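Local coordinates for glutathione S-transferase (Bombyx mori, PDB 5ZFG), which metabolises the organophosphate insecticide diazinon and probably transfers glutathione to electrophilic substrates, at residues Leu99-Leu103 / Ser104-Ala108; Ile183-Trp186 / Tyr187-Lys191; Pro86-Pro89 / Lys90-Ala93. All coordinates share one frame; numbering follows the deposited sequence.

Contact 1 of 3, residues Leu99-Leu103 / Ser104-Ala108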
loop_
_atom_site.group_PDB
_atom_site.type_symbol
_atom_site.label_atom_id
_atom_site.label_comp_id
_atom_site.label_asym_id
_atom_site.label_seq_id
_atom_site.Cartn_x
_atom_site.Cartn_y
_atom_site.Cartn_z
ATOM N N LEU B 99 4.022 -5.581 2.829
ATOM C CA LEU B 99 3.154 -4.520 3.333
ATOM C C LEU B 99 2.009 -4.246 2.358
ATOM O O LEU B 99 0.845 -4.158 2.757
ATOM C CB LEU B 99 3.970 -3.243 3.567
ATOM C CG LEU B 99 4.938 -3.253 4.763
ATOM C CD1 LEU B 99 5.804 -1.981 4.789
ATOM C CD2 LEU B 99 4.172 -3.408 6.113
ATOM N N CYS B 100 2.335 -4.116 1.068
ATOM C CA CYS B 100 1.306 -3.889 0.057
ATOM C C CYS B 100 0.331 -5.058 -0.017
ATOM O O CYS B 100 -0.882 -4.859 -0.145
ATOM C CB CYS B 100 1.958 -3.671 -1.315
ATOM S SG CYS B 100 2.843 -2.104 -1.479
ATOM N N PHE B 101 0.863 -6.286 0.052
ATOM C CA PHE B 101 0.049 -7.499 -0.026
ATOM C C PHE B 101 -0.938 -7.565 1.132
ATOM O O PHE B 101 -2.101 -7.931 0.945
ATOM C CB PHE B 101 0.977 -8.727 -0.035
ATOM C CG PHE B 101 0.273 -10.056 0.249
ATOM C CD1 PHE B 101 -0.665 -10.555 -0.625
ATOM C CD2 PHE B 101 0.601 -10.806 1.377
ATOM C CE1 PHE B 101 -1.312 -11.773 -0.381
ATOM C CE2 PHE B 101 -0.040 -12.029 1.639
ATOM C CZ PHE B 101 -0.995 -12.507 0.751
ATOM N N ASN B 102 -0.513 -7.166 2.330
ATOM C CA ASN B 102 -1.472 -7.121 3.431
ATOM C C ASN B 102 -2.569 -6.102 3.173
ATOM O O ASN B 102 -3.754 -6.381 3.391
ATOM C CB ASN B 102 -0.783 -6.805 4.761
ATOM C CG ASN B 102 -1.751 -6.924 5.911
ATOM O OD1 ASN B 102 -2.125 -8.031 6.279
ATOM N ND2 ASN B 102 -2.191 -5.790 6.464
ATOM N N LEU B 103 -2.195 -4.912 2.714
ATOM C CA LEU B 103 -3.164 -3.842 2.498
ATOM C C LEU B 103 -4.109 -4.170 1.350
ATOM O O LEU B 103 -5.326 -3.953 1.457
ATOM C CB LEU B 103 -2.428 -2.529 2.214
ATOM C CG LEU B 103 -3.248 -1.297 1.781
ATOM C CD1 LEU B 103 -4.309 -0.931 2.811
ATOM C CD2 LEU B 103 -2.339 -0.100 1.545
ATOM N N SER B 104 -3.564 -4.699 0.254
ATOM C CA SER B 104 -4.352 -4.876 -0.965
ATOM C C SER B 104 -5.212 -6.130 -0.947
ATOM O O SER B 104 -6.254 -6.160 -1.616
ATOM C CB SER B 104 -3.440 -4.947 -2.186
ATOM O OG SER B 104 -2.772 -6.203 -2.267
ATOM N N SER B 105 -4.803 -7.173 -0.220
ATOM C CA SER B 105 -5.393 -8.496 -0.405
ATOM C C SER B 105 -5.623 -9.252 0.903
ATOM O O SER B 105 -6.746 -9.663 1.216
ATOM C CB SER B 105 -4.493 -9.332 -1.327
ATOM O OG SER B 105 -4.136 -8.602 -2.494
ATOM N N TYR B 106 -4.542 -9.479 1.657
ATOM C CA TYR B 106 -4.610 -10.389 2.800
ATOM C C TYR B 106 -5.559 -9.859 3.866
ATOM O O TYR B 106 -6.518 -10.536 4.250
ATOM C CB TYR B 106 -3.211 -10.616 3.384
ATOM C CG TYR B 106 -3.073 -11.761 4.387
ATOM C CD1 TYR B 106 -2.977 -13.089 3.963
ATOM C CD2 TYR B 106 -2.993 -11.508 5.758
ATOM C CE1 TYR B 106 -2.812 -14.134 4.882
ATOM C CE2 TYR B 106 -2.829 -12.543 6.678
ATOM C CZ TYR B 106 -2.745 -13.852 6.238
ATOM O OH TYR B 106 -2.587 -14.866 7.170
ATOM N N TYR B 107 -5.293 -8.650 4.368
ATOM C CA TYR B 107 -6.200 -8.043 5.343
ATOM C C TYR B 107 -7.567 -7.751 4.724
ATOM O O TYR B 107 -8.603 -7.918 5.380
ATOM C CB TYR B 107 -5.557 -6.773 5.913
ATOM C CG TYR B 107 -6.322 -6.112 7.026
ATOM C CD1 TYR B 107 -6.862 -6.862 8.062
ATOM C CD2 TYR B 107 -6.496 -4.730 7.046
ATOM C CE1 TYR B 107 -7.574 -6.245 9.097
ATOM C CE2 TYR B 107 -7.181 -4.101 8.081
ATOM C CZ TYR B 107 -7.726 -4.866 9.099
ATOM O OH TYR B 107 -8.408 -4.245 10.128
ATOM N N ALA B 108 -7.593 -7.338 3.454
ATOM C CA ALA B 108 -8.851 -7.008 2.793
ATOM C C ALA B 108 -9.791 -8.207 2.769
ATOM O O ALA B 108 -10.974 -8.085 3.106
ATOM C CB ALA B 108 -8.577 -6.515 1.374
#
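F101 and Y106, five residues apart on helix 89-114, touch through their aromatic side chains. Y106 CB lies over one face of the F101 ring, displaced toward the rim. This is a CH-pi contact, with Y106 CB 4.1 Å from the F101 ring centroid. The two rings lie oblique to each other, with planes 45° apart. Their closest atoms are F101 CZ and Y106 CD1, at 3.8 Å. CG of F101 stands opposite the backbone N (chi1 165°), which carries the ring alongside the next turn. The amide of N102 rests beside CB of Y107, its plane nearly parallel to that of the Y107 ring.

Backbone bonds set this spacing. F101 O takes two donors. S105 N reaches it at 3.0 Å by a rather bent bond, and Y106 N reaches it at 3.0 Å by a nearly straight one. Y107 N then binds N102 O at 2.9 Å, and so also spans five residues, like the bond from Y106 N to F101 O. Before this point the spacing is regular, with S104 N 2.7 Å from C100 O. In the modelled conformer, S105 appears to take up the distortion, with phi at -140°.

Further out, the Y106 hydroxyl is hydrogen-bonded to T167 OG1, and the ring packs on L136 and L139 of helix 126-146. N102 and Y106 both touch L163 of helix 160-172. On the dimer side S104 OG is hydrogen-bonded to E66 of the second subunit, and L103 packs on L103 of that subunit. The extra residue makes a wider, pi-type turn at 104-106. It sits within a long helix of the all-helical C-terminal domain of this glutathione transferase, with one side in the core and another at the dimer interface.

Contact 2 of 3, residues Ile183-Trp186 / Tyr187-Lys191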
loop_
_atom_site.group_PDB
_atom_site.type_symbol
_atom_site.label_atom_id
_atom_site.label_comp_id
_atom_site.label_asym_id
_atom_site.label_seq_id
_atom_site.Cartn_x
_atom_site.Cartn_y
_atom_site.Cartn_z
ATOM N N ILE B 183 2.404 -20.852 7.847
ATOM C CA ILE B 183 1.726 -19.752 8.534
ATOM C C ILE B 183 1.547 -20.088 10.009
ATOM O O ILE B 183 1.916 -19.307 10.893
ATOM C CB ILE B 183 0.371 -19.439 7.878
ATOM C CG1 ILE B 183 0.548 -18.874 6.465
ATOM C CG2 ILE B 183 -0.400 -18.438 8.729
ATOM C CD1 ILE B 183 -0.788 -18.587 5.770
ATOM N N HIS B 184 0.974 -21.262 10.294
ATOM C CA HIS B 184 0.699 -21.643 11.677
ATOM C C HIS B 184 1.970 -21.605 12.523
ATOM O O HIS B 184 1.965 -21.081 13.642
ATOM C CB HIS B 184 0.052 -23.033 11.711
ATOM C CG HIS B 184 -0.490 -23.417 13.053
ATOM N ND1 HIS B 184 0.266 -24.076 14.000
ATOM C CD2 HIS B 184 -1.710 -23.228 13.608
ATOM C CE1 HIS B 184 -0.468 -24.277 15.081
ATOM N NE2 HIS B 184 -1.670 -23.769 14.871
ATOM N N LYS B 185 3.077 -22.128 11.993
ATOM C CA LYS B 185 4.342 -22.095 12.721
ATOM C C LYS B 185 4.838 -20.665 12.910
ATOM O O LYS B 185 5.230 -20.277 14.014
ATOM C CB LYS B 185 5.381 -22.940 11.980
ATOM C CG LYS B 185 6.749 -22.992 12.627
ATOM C CD LYS B 185 6.692 -23.506 14.055
ATOM C CE LYS B 185 8.092 -23.867 14.554
ATOM N NZ LYS B 185 9.117 -23.768 13.468
ATOM N N TRP B 186 4.831 -19.867 11.836
ATOM C CA TRP B 186 5.284 -18.477 11.914
ATOM C C TRP B 186 4.476 -17.690 12.941
ATOM O O TRP B 186 5.039 -16.971 13.781
ATOM C CB TRP B 186 5.180 -17.844 10.521
ATOM C CG TRP B 186 5.016 -16.343 10.470
ATOM C CD1 TRP B 186 5.999 -15.409 10.567
ATOM C CD2 TRP B 186 3.795 -15.622 10.249
ATOM N NE1 TRP B 186 5.468 -14.145 10.445
ATOM C CE2 TRP B 186 4.118 -14.250 10.247
ATOM C CE3 TRP B 186 2.464 -16.002 10.059
ATOM C CZ2 TRP B 186 3.160 -13.259 10.052
ATOM C CZ3 TRP B 186 1.511 -15.017 9.884
ATOM C CH2 TRP B 186 1.866 -13.657 9.883
ATOM N N TYR B 187 3.152 -17.816 12.881
ATOM C CA TYR B 187 2.266 -17.080 13.778
ATOM C C TYR B 187 2.510 -17.471 15.231
ATOM O O TYR B 187 2.638 -16.610 16.113
ATOM C CB TYR B 187 0.821 -17.354 13.360
ATOM C CG TYR B 187 -0.265 -16.697 14.171
ATOM C CD1 TYR B 187 -0.575 -15.345 14.020
ATOM C CD2 TYR B 187 -1.018 -17.443 15.061
ATOM C CE1 TYR B 187 -1.608 -14.765 14.753
ATOM C CE2 TYR B 187 -2.025 -16.881 15.786
ATOM C CZ TYR B 187 -2.322 -15.549 15.644
ATOM O OH TYR B 187 -3.347 -15.023 16.388
ATOM N N ASN B 188 2.613 -18.775 15.498
ATOM C CA ASN B 188 2.815 -19.206 16.878
ATOM C C ASN B 188 4.242 -18.971 17.358
ATOM O O ASN B 188 4.440 -18.660 18.538
ATOM C CB ASN B 188 2.415 -20.672 17.023
ATOM C CG ASN B 188 0.915 -20.842 17.076
ATOM O OD1 ASN B 188 0.282 -20.520 18.080
ATOM N ND2 ASN B 188 0.328 -21.318 15.978
ATOM N N ASP B 189 5.242 -19.098 16.479
ATOM C CA ASP B 189 6.604 -18.732 16.861
ATOM C C ASP B 189 6.703 -17.258 17.241
ATOM O O ASP B 189 7.510 -16.889 18.107
ATOM C CB ASP B 189 7.585 -19.023 15.722
ATOM C CG ASP B 189 7.937 -20.499 15.600
ATOM O OD1 ASP B 189 7.456 -21.325 16.408
ATOM O OD2 ASP B 189 8.697 -20.824 14.667
ATOM N N PHE B 190 5.910 -16.399 16.594
ATOM C CA PHE B 190 5.941 -14.979 16.929
ATOM C C PHE B 190 5.544 -14.755 18.384
ATOM O O PHE B 190 6.191 -13.977 19.103
ATOM C CB PHE B 190 5.025 -14.198 15.979
ATOM C CG PHE B 190 4.888 -12.743 16.325
ATOM C CD1 PHE B 190 5.844 -11.821 15.912
ATOM C CD2 PHE B 190 3.798 -12.291 17.062
ATOM C CE1 PHE B 190 5.719 -10.464 16.236
ATOM C CE2 PHE B 190 3.666 -10.945 17.391
ATOM C CZ PHE B 190 4.633 -10.033 16.976
ATOM N N LYS B 191 4.494 -15.440 18.837
ATOM C CA LYS B 191 4.049 -15.296 20.219
ATOM C C LYS B 191 5.151 -15.667 21.201
ATOM O O LYS B 191 5.318 -15.009 22.234
ATOM C CB LYS B 191 2.822 -16.168 20.474
ATOM C CG LYS B 191 1.628 -15.915 19.568
ATOM C CD LYS B 191 0.395 -16.605 20.150
ATOM C CE LYS B 191 -0.721 -16.729 19.126
ATOM N NZ LYS B 191 -2.022 -17.073 19.752
#
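N188 folds its amide back along helix 181-193 to meet H184, because its CG stands opposite its own carbonyl carbon, beside the backbone N (chi1 -77°). H184 takes the other course. Its CG is opposite the backbone N (chi1 -170°), and this lays the imidazole beneath the amide. N188 ND2 sits above the centre of the ring face, 3.2 Å from the ring plane, with the amide and ring planes 49° apart. The same ND2 donates to H184 O at 2.9 Å. N188 N also binds H184 O, at 3.0 Å, so one carbonyl oxygen is gripped by two donors of the same residue. They come from opposite faces of the carbonyl plane.

The helix belongs to the all-helical C-terminal domain of the glutathione transferase fold, and its residues divide into a polar side and a buried side. On the polar side K185 and D189, one turn apart, form a salt bridge, with K185 NZ 3.2 Å from D189 OD2. The modelled lysine end is nearly eclipsed at its last torsion, so its exact reach is doubtful.

On the buried side W186 and Y187 are adjacent, with W186 CE3 3.9 Å from Y187 CB. The W186 indole packs on L163, I164 and T167 of helix 160-172, and its NE1 is hydrogen-bonded to D160. Y187 OH binds E171, while its ring meets F177 edge-to-face. I183 packs on L136, L139 and L143 of helix 126-146. Y187 N is hydrogen-bonded to I183 O at 2.8 Å, as in a regular alpha-helical turn.

Contact 3 of 3, residues Pro86-Pro89 / Lys90-Ala93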
loop_
_atom_site.group_PDB
_atom_site.type_symbol
_atom_site.label_atom_id
_atom_site.label_comp_id
_atom_site.label_asym_id
_atom_site.label_seq_id
_atom_site.Cartn_x
_atom_site.Cartn_y
_atom_site.Cartn_z
ATOM N N PRO B 86 15.209 -3.463 6.415
ATOM C CA PRO B 86 16.534 -3.484 5.785
ATOM C C PRO B 86 16.694 -2.417 4.715
ATOM O O PRO B 86 15.743 -2.039 4.028
ATOM C CB PRO B 86 16.611 -4.887 5.173
ATOM C CG PRO B 86 15.615 -5.705 5.930
ATOM C CD PRO B 86 14.511 -4.755 6.290
ATOM N N GLN B 87 17.931 -1.954 4.557
ATOM C CA GLN B 87 18.249 -0.936 3.567
ATOM C C GLN B 87 18.647 -1.522 2.221
ATOM O O GLN B 87 18.588 -0.812 1.217
ATOM C CB GLN B 87 19.371 -0.027 4.084
ATOM C CG GLN B 87 18.995 0.711 5.355
ATOM C CD GLN B 87 20.157 1.474 5.958
ATOM O OE1 GLN B 87 20.204 2.706 5.893
ATOM N NE2 GLN B 87 21.100 0.748 6.560
ATOM N N ASP B 88 19.043 -2.791 2.179
ATOM C CA ASP B 88 19.381 -3.417 0.912
ATOM C C ASP B 88 18.159 -3.376 -0.002
ATOM O O ASP B 88 17.078 -3.816 0.411
ATOM C CB ASP B 88 19.812 -4.860 1.123
ATOM C CG ASP B 88 19.932 -5.615 -0.181
ATOM O OD1 ASP B 88 20.848 -5.275 -0.974
ATOM O OD2 ASP B 88 19.106 -6.529 -0.425
ATOM N N PRO B 89 18.289 -2.889 -1.238
ATOM C CA PRO B 89 17.085 -2.692 -2.074
ATOM C C PRO B 89 16.238 -3.938 -2.260
ATOM O O PRO B 89 15.008 -3.854 -2.151
ATOM C CB PRO B 89 17.676 -2.178 -3.396
ATOM C CG PRO B 89 18.924 -1.442 -2.952
ATOM C CD PRO B 89 19.490 -2.315 -1.865
ATOM N N LYS B 90 16.848 -5.092 -2.558
ATOM C CA LYS B 90 16.067 -6.314 -2.737
ATOM C C LYS B 90 15.386 -6.738 -1.440
ATOM O O LYS B 90 14.194 -7.071 -1.432
ATOM C CB LYS B 90 16.953 -7.442 -3.266
ATOM C CG LYS B 90 16.192 -8.729 -3.541
ATOM C CD LYS B 90 17.094 -9.766 -4.187
ATOM C CE LYS B 90 16.456 -11.142 -4.150
ATOM N NZ LYS B 90 17.354 -12.134 -4.809
ATOM N N SER B 91 16.132 -6.754 -0.332
ATOM C CA SER B 91 15.528 -7.140 0.942
ATOM C C SER B 91 14.433 -6.155 1.341
ATOM O O SER B 91 13.391 -6.550 1.884
ATOM C CB SER B 91 16.600 -7.224 2.030
ATOM O OG SER B 91 17.729 -7.958 1.570
ATOM N N ARG B 92 14.653 -4.872 1.060
ATOM C CA ARG B 92 13.642 -3.866 1.368
ATOM C C ARG B 92 12.401 -4.049 0.502
ATOM O O ARG B 92 11.270 -3.855 0.977
ATOM C CB ARG B 92 14.224 -2.466 1.186
ATOM C CG ARG B 92 13.200 -1.345 1.362
ATOM C CD ARG B 92 13.883 -0.035 1.734
ATOM N NE ARG B 92 14.459 -0.084 3.075
ATOM C CZ ARG B 92 14.510 0.949 3.906
ATOM N NH1 ARG B 92 15.051 0.805 5.107
ATOM N NH2 ARG B 92 14.020 2.124 3.543
ATOM N N ALA B 93 12.591 -4.438 -0.764
ATOM C CA ALA B 93 11.455 -4.672 -1.657
ATOM C C ALA B 93 10.567 -5.806 -1.162
ATOM O O ALA B 93 9.339 -5.747 -1.312
ATOM C CB ALA B 93 11.949 -4.967 -3.061
HETATM O O HOH W 1 19.825 -5.190 -3.450
#
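D88 and S91 face each other across the start of helix 89-114. One carboxylate oxygen, D88 OD2, receives both donors of the serine. S91 N reaches D88 OD2 at 3.0 Å in a nearly straight bond, and S91 OG donates to D88 OD2 at 2.8 Å. Both come to the anti side of the carboxylate and lie out of its plane. With chi1 at 170°, CG of D88 swings away from its own backbone N and brings the carboxylate to the first turn. The other oxygen, D88 OD1, takes a hydrogen from a water 2.7 Å away. That water also accepts from K90 N, so it links the carboxylate to a second backbone N-H of this turn.

R92 is turned to the preceding loop. Its guanidinium meets P86 O edge-on, almost in its own plane. The modelled NE to P86 O distance, 2.5 Å, is doubtfully short and belongs to one of two conformers. The guanidinium also has Y85 as a cation-pi partner and D76 as a salt-bridge partner. P86 CB also touches S91 CB, at 3.9 Å.

D88 O accepts R92 N at 2.7 Å, the first main-chain bond of the helix. P89 follows the cap in the first helical position, where proline needs no N-H partner. The arrangement is an aspartate N-cap, opening the first helix of the C-terminal domain.

Contacts 1 and 3 share helix 89-114, their centres about 19 Å apart, and both meet the second subunit. Contact 3 is at the more exposed start of the helix, where a carboxylate, a guanidinium and a water serve backbone groups. Contact 1 lies deeper, about 10 Å from the chain centre, and combines aromatic packing with a widened turn. Contact 2 belongs to helix 181-193, and no other chain of the assembly touches it. It has charged and amide pairs on one side and aromatic residues on the other. Contacts 1 and 2 do not touch, but both pack on helices 126-146 and 160-172, with L163 and T167 common to the two.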